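Local coordinates for protein tripeptidase (Staphylococcus aureus subsp. aureus, PDB 3RZA) that probably cleaves short peptides such as tripeptides, as a two-metal peptidase of the M20/M25/M40 family, at residues Q24-T29 / K375-L380; S38-E43 / E162-I167; E52-L57 / F156-G161; I111-D114 / I118-D121; G127-A132 / E363-T368. All coordinates share one frame; numbering follows the deposited sequence. Where two conformers were deposited one is given.

Contact 1 of 5, residues Q24-T29 / K375-L380; sequences QRLLNT and KSLNLL
Two flat groups meet Leu26 across the contact, the peptide carbonyl of Leu377 and the side-chain amide of Asn378, and both are touched at their oxygens by one methyl. Leu26 CD2 lies 3.3 Å from Leu377 O and 3.8 Å from Asn378 OD1, an apolar group that packs against two acceptors without bonding to them. The leucines carry the contact. They reach toward each other tip to tip, with Leu26 CG 3.7 Å from Leu377 CG, and CD2 of Leu377 leans on Leu26 CG. In both residues CG stands opposite the backbone N (chi1 176° in Leu26), which turns the branch point toward the other helix. The two leucines thus meet between the axes of the two short helical segments, which pass 10.2 Å apart. Leu27 adds only a looser touch, its CA 4.3 Å from Leu377 CD2. On the flank, Leu26 also rests on Glu139, and Arg25 makes salt bridges to Glu139 and Glu146 of helix 128-147. At a crossing angle of 108°, this is a steep helix-on-helix packing that brings helix 23-34, near the start of the chain, against helix 374-393, near its end.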
# COMPACT_ATOMS: atom_id res chain seq x y z
N GLN A 24 39.76 16.38 -24.37
CA GLN A 24 40.27 15.42 -23.41
C GLN A 24 40.21 15.97 -22.00
O GLN A 24 39.85 15.26 -21.07
CB GLN A 24 41.72 15.02 -23.75
CG GLN A 24 42.33 13.90 -22.86
CD GLN A 24 41.59 12.58 -22.99
OE1 GLN A 24 40.85 12.16 -22.08
NE2 GLN A 24 41.74 11.93 -24.14
N ARG A 25 40.61 17.23 -21.82
CA ARG A 25 40.54 17.85 -20.49
C ARG A 25 39.09 17.90 -19.96
O ARG A 25 38.86 17.62 -18.78
CB ARG A 25 41.15 19.25 -20.49
CG ARG A 25 41.24 19.90 -19.08
CD ARG A 25 42.04 21.17 -19.12
NE ARG A 25 41.40 22.15 -19.99
CZ ARG A 25 42.02 23.17 -20.61
NH1 ARG A 25 43.32 23.43 -20.43
NH2 ARG A 25 41.30 23.99 -21.41
N LEU A 26 38.15 18.27 -20.84
CA LEU A 26 36.70 18.28 -20.52
C LEU A 26 36.24 16.91 -20.05
O LEU A 26 35.54 16.81 -19.04
CB LEU A 26 35.88 18.71 -21.75
CG LEU A 26 34.34 18.70 -21.68
CD1 LEU A 26 33.84 19.48 -20.49
CD2 LEU A 26 33.74 19.27 -22.98
N LEU A 27 36.59 15.88 -20.83
CA LEU A 27 36.25 14.48 -20.50
C LEU A 27 36.83 14.06 -19.14
O LEU A 27 36.12 13.50 -18.33
CB LEU A 27 36.73 13.52 -21.63
CG LEU A 27 36.57 12.00 -21.45
CD1 LEU A 27 35.17 11.64 -21.06
CD2 LEU A 27 37.02 11.22 -22.74
N ASN A 28 38.10 14.36 -18.90
CA ASN A 28 38.73 14.06 -17.60
C ASN A 28 38.06 14.77 -16.43
O ASN A 28 37.84 14.15 -15.40
CB ASN A 28 40.24 14.38 -17.62
CG ASN A 28 41.03 13.49 -18.60
OD1 ASN A 28 40.59 12.42 -18.99
ND2 ASN A 28 42.21 13.95 -18.97
N THR A 29 37.68 16.04 -16.62
CA THR A 29 36.93 16.80 -15.61
C THR A 29 35.58 16.19 -15.31
O THR A 29 35.21 16.04 -14.14
CB THR A 29 36.76 18.27 -16.03
OG1 THR A 29 38.06 18.85 -16.15
CG2 THR A 29 35.93 19.08 -15.01
N LYS A 375 30.20 13.52 -27.88
CA LYS A 375 29.98 14.61 -28.85
C LYS A 375 29.09 15.72 -28.25
O LYS A 375 29.34 16.91 -28.47
CB LYS A 375 29.39 14.07 -30.16
CG LYS A 375 29.15 15.14 -31.25
CD LYS A 375 28.69 14.53 -32.53
CE LYS A 375 28.50 15.58 -33.59
NZ LYS A 375 27.96 14.98 -34.85
N SER A 376 28.09 15.34 -27.47
CA SER A 376 27.21 16.33 -26.76
C SER A 376 27.94 17.15 -25.68
O SER A 376 27.73 18.36 -25.54
CB SER A 376 25.98 15.65 -26.17
OG SER A 376 25.15 15.14 -27.21
N LEU A 377 28.82 16.48 -24.93
CA LEU A 377 29.62 17.14 -23.93
C LEU A 377 30.53 18.19 -24.57
O LEU A 377 30.61 19.29 -24.08
CB LEU A 377 30.46 16.11 -23.16
CG LEU A 377 31.31 16.57 -21.99
CD1 LEU A 377 30.45 17.00 -20.81
CD2 LEU A 377 32.25 15.43 -21.60
N ASN A 378 31.19 17.82 -25.66
CA ASN A 378 32.02 18.76 -26.46
C ASN A 378 31.22 19.95 -26.98
O ASN A 378 31.62 21.10 -26.79
CB ASN A 378 32.70 18.02 -27.62
CG ASN A 378 33.71 16.97 -27.16
OD1 ASN A 378 34.24 17.04 -26.04
ND2 ASN A 378 33.98 15.97 -28.03
N LEU A 379 30.08 19.67 -27.61
CA LEU A 379 29.20 20.73 -28.12
C LEU A 379 28.65 21.66 -27.04
O LEU A 379 28.50 22.86 -27.29
CB LEU A 379 28.02 20.15 -28.96
CG LEU A 379 28.38 19.56 -30.33
CD1 LEU A 379 27.18 18.80 -30.89
CD2 LEU A 379 28.87 20.64 -31.35
N LEU A 380 28.33 21.12 -25.86
CA LEU A 380 27.78 21.92 -24.74
C LEU A 380 28.79 22.91 -24.20
O LEU A 380 28.46 24.07 -23.97
CB LEU A 380 27.28 21.03 -23.58
CG LEU A 380 26.64 21.72 -22.34
CD1 LEU A 380 25.33 22.46 -22.74
CD2 LEU A 380 26.40 20.69 -21.19

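Contact 2 of 5, residues S38-E43 / E162-I167; sequences SETGNE and EESGLI. With CA (calcium ion), chain D.
Thr40 and Ser164 form the tight part of the contact: their hydroxyls, Thr40 OG1 and Ser164 OG, stand 2.6 Å apart, close enough for a hydrogen bond whose proton is not settled. Thr40 CG2 also comes within 3.3 Å of Ser164 OG, so the serine oxygen sits against both branches of the threonine. Behind them Thr40 CB packs 3.9 Å from Glu163 CB. Thr40 OG1 lies opposite the backbone N (chi1 -164°), which carries the hydroxyl across to Ser164 and lets it bond to Asp100 as well. Because Asp100 also accepts from Glu163 N, one carboxylate ties the two loops together and probably helps to position the metal-binding residue.

Glu163 starts out toward Thr40, but a bend at chi2 (-74°) takes its carboxylate off to the calcium ion, which it holds unevenly, OE2 at 2.2 Å and OE1 at 2.8 Å. The neighbouring Glu162 OE1 accepts a long bond from a water that also binds this calcium. Such a pair of adjacent glutamates is consistent with the M20 peptidases, where the first is thought to serve as the general base and the second as a metal ligand.

A type II turn from Glu39 to Asn42 presents Thr40, and the looser side lies beyond it, at Gly41 and Asn42. Gly41 takes the positive-phi corner, where a side chain would crowd the preceding carbonyl, and its N comes only within 4.5 Å of Ser164 OG. The Gly41 N-H bonds to Glu43 OE2, approached from above the carboxylate plane, while Asn42 lies exposed to solvent.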
# COMPACT_ATOMS: atom_id res chain seq x y z
N SER A 38 27.76 12.53 -4.63
CA SER A 38 26.96 13.69 -4.22
C SER A 38 25.46 13.38 -4.33
O SER A 38 24.70 14.14 -4.95
CB SER A 38 27.33 14.92 -5.05
OG SER A 38 27.08 14.70 -6.42
N GLU A 39 25.02 12.29 -3.69
CA GLU A 39 23.59 11.97 -3.65
C GLU A 39 22.89 13.10 -2.95
O GLU A 39 23.46 13.69 -2.03
CB GLU A 39 23.33 10.66 -2.89
CG GLU A 39 23.79 9.39 -3.63
CD GLU A 39 23.37 8.09 -2.92
OE1 GLU A 39 23.31 8.07 -1.68
OE2 GLU A 39 23.14 7.08 -3.62
N THR A 40 21.69 13.45 -3.42
CA THR A 40 20.97 14.65 -2.93
C THR A 40 20.81 14.62 -1.42
O THR A 40 20.57 13.56 -0.83
CB THR A 40 19.60 14.84 -3.68
OG1 THR A 40 19.09 16.17 -3.49
CG2 THR A 40 18.56 13.80 -3.24
N GLY A 41 21.07 15.76 -0.78
CA GLY A 41 21.19 15.85 0.66
C GLY A 41 22.55 15.57 1.28
O GLY A 41 22.77 15.94 2.43
N ASN A 42 23.47 14.94 0.53
CA ASN A 42 24.82 14.61 1.00
C ASN A 42 25.88 15.25 0.12
O ASN A 42 26.83 14.59 -0.33
CB ASN A 42 25.01 13.09 1.08
CG ASN A 42 24.13 12.43 2.12
OD1 ASN A 42 23.69 13.07 3.08
ND2 ASN A 42 23.88 11.14 1.95
N GLU A 43 25.74 16.56 -0.08
CA GLU A 43 26.60 17.36 -0.95
C GLU A 43 27.90 17.83 -0.25
O GLU A 43 28.73 18.44 -0.89
CB GLU A 43 25.87 18.62 -1.47
CG GLU A 43 24.62 18.36 -2.31
CD GLU A 43 23.32 18.25 -1.51
OE1 GLU A 43 23.37 18.19 -0.28
OE2 GLU A 43 22.24 18.19 -2.14
N GLU A 162 18.85 20.07 -5.79
CA GLU A 162 17.95 20.21 -6.94
C GLU A 162 17.06 18.98 -7.10
O GLU A 162 15.87 19.12 -7.39
CB GLU A 162 18.73 20.50 -8.23
CG GLU A 162 17.85 20.97 -9.43
CD GLU A 162 17.26 19.85 -10.34
OE1 GLU A 162 17.54 18.63 -10.17
OE2 GLU A 162 16.51 20.21 -11.25
N GLU A 163 17.63 17.81 -6.85
CA GLU A 163 16.92 16.53 -6.95
C GLU A 163 16.02 16.20 -5.77
O GLU A 163 15.36 15.19 -5.82
CB GLU A 163 17.92 15.38 -7.14
CG GLU A 163 18.87 15.54 -8.29
CD GLU A 163 18.25 15.33 -9.62
OE1 GLU A 163 17.00 15.34 -9.78
OE2 GLU A 163 19.02 15.10 -10.57
N SER A 164 16.02 17.02 -4.72
CA SER A 164 15.04 16.94 -3.63
C SER A 164 13.87 17.96 -3.78
O SER A 164 13.14 18.19 -2.82
CB SER A 164 15.73 17.18 -2.28
OG SER A 164 16.84 16.35 -2.12
N GLY A 165 13.68 18.52 -4.99
CA GLY A 165 12.61 19.50 -5.24
C GLY A 165 13.10 20.94 -5.26
O GLY A 165 12.46 21.82 -4.68
N LEU A 166 14.24 21.18 -5.94
CA LEU A 166 14.79 22.53 -6.15
C LEU A 166 15.07 23.28 -4.82
O LEU A 166 14.99 24.51 -4.77
CB LEU A 166 13.86 23.36 -7.04
CG LEU A 166 13.25 22.67 -8.27
CD1 LEU A 166 12.34 23.64 -9.00
CD2 LEU A 166 14.33 22.11 -9.20
N ILE A 167 15.42 22.52 -3.77
CA ILE A 167 15.44 23.02 -2.41
C ILE A 167 16.59 24.01 -2.18
O ILE A 167 16.40 25.01 -1.48
CB ILE A 167 15.53 21.85 -1.35
CG1 ILE A 167 14.34 20.90 -1.45
CG2 ILE A 167 15.60 22.40 0.05
CD1 ILE A 167 12.95 21.55 -1.12
CA CA D . 17.79 14.99 -12.39
O HOH W 1 17.46 17.40 -13.20

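Contact 3 of 5, residues E52-L57 / F156-G161; sequences EKFIAL and FVITVG
The last turns of helix 46-56 lie over one face of strand 154-159, and the nearest backbones, at the CA atoms of Phe54 and Phe156, stay 8.7 Å apart. Large side chains have to span that distance, and Phe54 does most of the work. Its CG stands opposite the carbonyl carbon (chi1 -77°), which sends the ring toward the strand. There it meets two residues at once, Phe156 and Ile158, which both point to the helix because the strand alternates; Val157 between them points the other way.

The far atoms of the Phe54 ring are shared between the two, both approaching obliquely. CE1 approaches Phe156 CB at 4.0 Å, while CE2 lies 3.8 Å from Ile158 CG1, with CZ equally near Ile158 CD1. The side chains of Ile158 and Phe54 come from opposite directions, whereas the Phe156 side chain crosses that of Phe54 at about a right angle. The aromatic rings themselves are oblique, their centroids 5.9 Å apart and their planes at 37°. All three residues are buried, and only carbon meets carbon, which suits phenylalanine and a branched aliphatic at this level of the core.

Around this trio, helix 128-147 adds Leu141 against both phenylalanines and Leu134 against Ile158, and Val61 of strand 60-63 touches Phe54. Strand 154-159 is hydrogen-bonded antiparallel to strand 77-81 and parallel to strand 93-98. Phe156 and Ile158, pointing to one side of it, touch both helix 46-56 and helix 128-147, so the two helices cover the same face of the mixed sheet here.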
# COMPACT_ATOMS: atom_id res chain seq x y z
N GLU A 52 37.02 25.03 -4.55
CA GLU A 52 38.46 25.21 -4.88
C GLU A 52 38.76 25.26 -6.39
O GLU A 52 39.66 25.99 -6.80
CB GLU A 52 39.32 24.09 -4.30
CG GLU A 52 39.41 23.99 -2.75
CD GLU A 52 39.69 25.30 -2.05
OE1 GLU A 52 40.54 26.08 -2.53
OE2 GLU A 52 39.05 25.55 -1.01
N LYS A 53 38.03 24.47 -7.18
CA LYS A 53 38.16 24.52 -8.63
C LYS A 53 37.78 25.90 -9.19
O LYS A 53 38.50 26.43 -10.02
CB LYS A 53 37.34 23.43 -9.31
CG LYS A 53 37.92 22.06 -9.10
CD LYS A 53 37.16 20.97 -9.81
CE LYS A 53 37.76 19.59 -9.50
NZ LYS A 53 39.14 19.44 -10.05
N PHE A 54 36.68 26.48 -8.69
CA PHE A 54 36.23 27.81 -9.17
C PHE A 54 37.15 28.94 -8.74
O PHE A 54 37.48 29.79 -9.57
CB PHE A 54 34.75 28.09 -8.78
CG PHE A 54 33.76 27.37 -9.64
CD1 PHE A 54 33.55 27.78 -10.96
CD2 PHE A 54 33.08 26.25 -9.17
CE1 PHE A 54 32.65 27.10 -11.79
CE2 PHE A 54 32.19 25.56 -9.99
CZ PHE A 54 31.97 25.99 -11.30
N ILE A 55 37.60 28.92 -7.48
CA ILE A 55 38.57 29.89 -6.96
C ILE A 55 39.90 29.81 -7.72
O ILE A 55 40.41 30.83 -8.17
CB ILE A 55 38.87 29.71 -5.46
CG1 ILE A 55 37.64 29.99 -4.60
CG2 ILE A 55 39.99 30.67 -5.00
CD1 ILE A 55 37.84 29.63 -3.13
N ALA A 56 40.43 28.60 -7.89
CA ALA A 56 41.67 28.38 -8.67
C ALA A 56 41.61 28.90 -10.13
O ALA A 56 42.64 29.29 -10.69
CB ALA A 56 42.04 26.90 -8.66
N LEU A 57 40.41 28.93 -10.72
CA LEU A 57 40.17 29.52 -12.06
C LEU A 57 39.99 31.07 -12.06
O LEU A 57 39.75 31.65 -13.11
CB LEU A 57 38.95 28.84 -12.74
CG LEU A 57 39.14 27.37 -13.16
CD1 LEU A 57 37.83 26.71 -13.44
CD2 LEU A 57 40.04 27.27 -14.37
N PHE A 156 28.56 31.97 -11.74
CA PHE A 156 28.37 30.53 -11.80
C PHE A 156 27.72 30.13 -10.50
O PHE A 156 28.33 30.27 -9.43
CB PHE A 156 29.71 29.84 -11.99
CG PHE A 156 30.34 30.12 -13.32
CD1 PHE A 156 31.03 31.31 -13.53
CD2 PHE A 156 30.23 29.21 -14.37
CE1 PHE A 156 31.59 31.58 -14.77
CE2 PHE A 156 30.81 29.48 -15.61
CZ PHE A 156 31.48 30.65 -15.82
N VAL A 157 26.46 29.70 -10.59
CA VAL A 157 25.61 29.42 -9.44
C VAL A 157 25.48 27.91 -9.31
O VAL A 157 24.86 27.26 -10.15
CB VAL A 157 24.20 30.09 -9.58
CG1 VAL A 157 23.34 29.78 -8.40
CG2 VAL A 157 24.34 31.60 -9.76
N ILE A 158 26.09 27.33 -8.26
CA ILE A 158 26.14 25.87 -8.09
C ILE A 158 25.24 25.50 -6.92
O ILE A 158 25.53 25.86 -5.76
CB ILE A 158 27.58 25.33 -7.85
CG1 ILE A 158 28.63 26.07 -8.69
CG2 ILE A 158 27.63 23.84 -8.11
CD1 ILE A 158 28.35 26.13 -10.17
N THR A 159 24.12 24.82 -7.22
CA THR A 159 23.10 24.56 -6.22
C THR A 159 23.21 23.16 -5.64
O THR A 159 23.80 22.26 -6.25
CB THR A 159 21.69 24.69 -6.78
OG1 THR A 159 21.49 23.71 -7.79
CG2 THR A 159 21.49 26.03 -7.35
N VAL A 160 22.58 23.01 -4.50
CA VAL A 160 22.46 21.74 -3.78
C VAL A 160 20.98 21.39 -3.80
O VAL A 160 20.14 22.23 -4.13
CB VAL A 160 22.96 21.86 -2.36
CG1 VAL A 160 24.51 21.92 -2.33
CG2 VAL A 160 22.33 23.08 -1.65
N GLY A 161 20.67 20.12 -3.56
CA GLY A 161 19.31 19.68 -3.41
C GLY A 161 18.35 19.88 -4.56
O GLY A 161 17.15 19.87 -4.34

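Contact 4 of 5, residues I111-D114 / I118-D121; sequences IVKD and IYSD
The first torsion of Lys113 (chi1 -69°) sets its CG against the ring of Tyr119, 3.6 Å from CD1, and bends at chi2, chi3 and chi4 curl the rest of the lysine chain; the ring is set there by a first torsion of -58° that places Tyr119 CG opposite the carbonyl carbon. The two side chains cross at about a right angle, the methylenes of lysine meeting CD1 and CE1 obliquely. The backbones form a beta hairpin, in a sheet with strand 371-373. Ile111 and Tyr119 are its hydrogen-bonded pair: Ile111 N gives a bond of 2.7 Å to Tyr119 O, and Tyr119 N one of 2.9 Å to Ile111 O, nearly straight at 169°. The latter oxygen also receives a CA-H contact from Ile118, at 3.3 Å from Ile118 CA. Val112 and Ile118 make the non-hydrogen-bonded pair on the other face, with Val112 CG2 4.3 Å from Ile118 CG1; beta-branching suits their extended backbone, and apolarity their packing on helix 23-34 and Ile374. Tyr119 OH bonds to Asp115 in the turn. Lysine thus offers its aliphatic stem to the ring while its ammonium bonds to a diethylene glycol probably left from crystallisation, a division that implies packing rather than charge joins Lys113 to Tyr119.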
# COMPACT_ATOMS: atom_id res chain seq x y z
N ILE A 111 32.47 4.31 -17.49
CA ILE A 111 33.16 3.61 -18.58
C ILE A 111 33.00 4.40 -19.88
O ILE A 111 31.88 4.74 -20.26
CB ILE A 111 32.60 2.18 -18.80
CG1 ILE A 111 32.45 1.45 -17.44
CG2 ILE A 111 33.51 1.40 -19.78
CD1 ILE A 111 32.19 -0.07 -17.51
N VAL A 112 34.12 4.70 -20.54
CA VAL A 112 34.14 5.35 -21.84
C VAL A 112 34.26 4.26 -22.94
O VAL A 112 35.29 3.57 -23.03
CB VAL A 112 35.29 6.36 -21.94
CG1 VAL A 112 35.22 7.12 -23.28
CG2 VAL A 112 35.23 7.33 -20.75
N LYS A 113 33.20 4.11 -23.74
CA LYS A 113 33.06 3.03 -24.71
C LYS A 113 33.32 3.54 -26.14
O LYS A 113 33.17 4.73 -26.41
CB LYS A 113 31.66 2.41 -24.62
CG LYS A 113 31.38 1.61 -23.35
CD LYS A 113 32.10 0.25 -23.31
CE LYS A 113 31.39 -0.84 -24.14
NZ LYS A 113 30.23 -1.49 -23.42
N ASP A 114 33.68 2.61 -27.03
CA ASP A 114 34.04 2.92 -28.44
C ASP A 114 32.89 3.44 -29.29
O ASP A 114 33.13 4.03 -30.36
CB ASP A 114 34.60 1.67 -29.15
CG ASP A 114 35.92 1.20 -28.55
OD1 ASP A 114 36.81 2.03 -28.30
OD2 ASP A 114 36.06 -0.02 -28.33
N ILE A 118 29.64 7.67 -22.65
CA ILE A 118 30.10 7.38 -21.29
C ILE A 118 28.93 6.74 -20.56
O ILE A 118 27.83 7.27 -20.58
CB ILE A 118 30.57 8.66 -20.53
CG1 ILE A 118 31.58 9.48 -21.35
CG2 ILE A 118 31.19 8.28 -19.14
CD1 ILE A 118 31.29 10.99 -21.36
N TYR A 119 29.17 5.57 -19.95
CA TYR A 119 28.17 4.86 -19.14
C TYR A 119 28.66 4.73 -17.71
O TYR A 119 29.85 4.87 -17.44
CB TYR A 119 27.95 3.43 -19.69
CG TYR A 119 27.50 3.36 -21.14
CD1 TYR A 119 28.44 3.36 -22.18
CD2 TYR A 119 26.15 3.28 -21.46
CE1 TYR A 119 28.04 3.27 -23.50
CE2 TYR A 119 25.73 3.22 -22.79
CZ TYR A 119 26.68 3.22 -23.81
OH TYR A 119 26.26 3.15 -25.11
N SER A 120 27.74 4.36 -16.82
CA SER A 120 28.10 3.76 -15.52
C SER A 120 28.47 2.28 -15.73
O SER A 120 28.42 1.77 -16.85
CB SER A 120 26.91 3.88 -14.54
OG SER A 120 25.88 2.96 -14.86
N ASP A 121 28.81 1.58 -14.65
CA ASP A 121 28.93 0.11 -14.73
C ASP A 121 27.56 -0.63 -14.62
O ASP A 121 27.54 -1.83 -14.55
CB ASP A 121 30.00 -0.45 -13.74
CG ASP A 121 29.56 -0.41 -12.26
OD1 ASP A 121 28.46 0.05 -11.92
OD2 ASP A 121 30.37 -0.85 -11.43

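Contact 5 of 5, residues G127-A132 / E363-T368; sequences GADDKA and EKIHTT. With CA (calcium ion), chain D; ZN (zinc ion), chain C.
The two-metal centre of the enzyme is built here, where the start of helix 128-147 faces a type II turn from Lys364 to Thr367. Asp129 bridges the ions with its two oxygens, OD1 at 2.1 Å from the zinc ion and OD2 at 2.1 Å from the calcium ion. His366 completes the link across the contact, its NE2 binding the calcium at 2.2 Å. Asp129 OD2 and His366 NE2 are 3.3 Å apart as fellow ligands, not as a hydrogen-bonded pair. The carboxylate oxygen lies at the edge of the imidazole, and with only 8° between their planes the two groups are nearly parallel in orientation. A carboxylate suits the bridge because its oxygens can serve two cations; imidazole offers a single nitrogen to one.

Water 1 spans the same ions, 2.1 Å from zinc and 2.6 Å from calcium. Ile365 packs against Asp129: its CD1 touches Asp129 OD2 at 3.4 Å and its CG2 rests on Asp129 CB. At the next corner of the turn His366 takes a positive phi (67°), an uncommon choice for a residue with a side chain. Asp129 is followed by a cis peptide bond to Asp130. His98 and Asp186 complete the zinc site and Glu163 the calcium site, an arrangement resembling the co-catalytic metal pair of M20 peptidases with its bridging aspartate, one site being modelled here as calcium.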
# COMPACT_ATOMS: atom_id res chain seq x y z
N GLY A 127 25.36 10.21 -13.21
CA GLY A 127 25.45 11.59 -12.77
C GLY A 127 25.91 12.57 -13.85
O GLY A 127 26.38 13.67 -13.51
N ALA A 128 25.70 12.23 -15.12
CA ALA A 128 25.74 13.25 -16.21
C ALA A 128 24.77 14.38 -15.91
O ALA A 128 25.06 15.54 -16.17
CB ALA A 128 25.43 12.62 -17.55
N ASP A 129 23.60 14.00 -15.42
CA ASP A 129 22.70 14.90 -14.76
C ASP A 129 23.18 15.13 -13.29
O ASP A 129 22.92 14.28 -12.41
CB ASP A 129 21.32 14.33 -14.80
CG ASP A 129 20.30 15.23 -14.18
OD1 ASP A 129 20.55 16.42 -13.96
OD2 ASP A 129 19.20 14.73 -13.89
N ASP A 130 23.86 16.24 -12.98
CA ASP A 130 24.11 17.42 -13.84
C ASP A 130 25.60 17.79 -13.92
O ASP A 130 25.96 18.93 -14.25
CB ASP A 130 23.27 18.59 -13.32
CG ASP A 130 23.14 19.74 -14.33
OD1 ASP A 130 23.21 19.47 -15.55
OD2 ASP A 130 23.03 20.93 -13.89
N LYS A 131 26.47 16.80 -13.72
CA LYS A 131 27.90 17.04 -13.70
C LYS A 131 28.50 17.31 -15.11
O LYS A 131 29.58 17.85 -15.20
CB LYS A 131 28.61 15.89 -12.95
CG LYS A 131 28.17 15.81 -11.47
CD LYS A 131 28.62 14.58 -10.74
CE LYS A 131 28.52 14.82 -9.23
NZ LYS A 131 28.76 13.59 -8.38
N ALA A 132 27.76 16.96 -16.18
CA ALA A 132 28.06 17.43 -17.55
C ALA A 132 28.02 18.94 -17.61
O ALA A 132 28.93 19.57 -18.16
CB ALA A 132 27.06 16.83 -18.57
N GLU A 363 21.22 11.26 -21.28
CA GLU A 363 20.19 10.29 -21.68
C GLU A 363 19.95 9.26 -20.59
O GLU A 363 20.87 8.90 -19.86
CB GLU A 363 20.63 9.60 -22.95
CG GLU A 363 20.49 10.48 -24.22
CD GLU A 363 20.88 9.73 -25.48
OE1 GLU A 363 21.53 8.67 -25.36
OE2 GLU A 363 20.55 10.21 -26.60
N LYS A 364 18.69 8.79 -20.51
CA LYS A 364 18.25 7.79 -19.53
C LYS A 364 18.62 8.21 -18.10
O LYS A 364 19.07 7.38 -17.28
CB LYS A 364 18.81 6.41 -19.87
CG LYS A 364 18.44 5.92 -21.28
CD LYS A 364 18.16 4.41 -21.27
CE LYS A 364 17.77 3.89 -22.64
NZ LYS A 364 18.95 3.87 -23.51
N ILE A 365 18.41 9.50 -17.80
CA ILE A 365 18.79 10.07 -16.50
C ILE A 365 17.91 9.47 -15.41
O ILE A 365 16.83 8.98 -15.68
CB ILE A 365 18.78 11.64 -16.49
CG1 ILE A 365 17.35 12.22 -16.69
CG2 ILE A 365 19.74 12.19 -17.55
CD1 ILE A 365 17.27 13.76 -16.51
N HIS A 366 18.44 9.44 -14.19
CA HIS A 366 17.79 8.84 -13.01
C HIS A 366 17.65 7.33 -13.08
O HIS A 366 16.82 6.77 -12.37
CB HIS A 366 16.40 9.43 -12.71
CG HIS A 366 16.37 10.90 -12.55
ND1 HIS A 366 15.24 11.56 -12.12
CD2 HIS A 366 17.32 11.85 -12.70
CE1 HIS A 366 15.48 12.85 -12.03
NE2 HIS A 366 16.74 13.05 -12.37
N THR A 367 18.42 6.67 -13.94
CA THR A 367 18.42 5.23 -14.04
C THR A 367 19.85 4.77 -14.12
O THR A 367 20.75 5.54 -14.49
CB THR A 367 17.65 4.69 -15.30
OG1 THR A 367 18.45 4.86 -16.49
CG2 THR A 367 16.29 5.39 -15.47
N THR A 368 20.06 3.49 -13.83
CA THR A 368 21.38 2.89 -13.91
C THR A 368 21.89 2.67 -15.36
O THR A 368 23.01 2.25 -15.54
CB THR A 368 21.47 1.55 -13.10
OG1 THR A 368 20.61 0.57 -13.68
CG2 THR A 368 21.09 1.73 -11.62
CA CA D . 17.79 14.99 -12.39
ZN ZN C . 19.45 18.04 -13.32
O HOH W 1 17.46 17.40 -13.20

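Contacts 2 and 5, with centres 14 Å apart, meet at the calcium ion and share one water, and their segments alternate along the chain, so that distant loops converge on a single metal centre. Contact 5 is flanked by contact 4, 13 Å away centre to centre, and contact 1, 15 Å away likewise; helix 23-34 of contact 1 also reaches the hairpin of contact 4, through Leu27 on Ile118. The centre of contact 3 stands about 18 Å from that of contact 1 and 16 Å from that of contact 2; its strand 154-159 runs on into the glutamate loop of 162-167. In sequence, the other four contacts all lie between the two segments of contact 1.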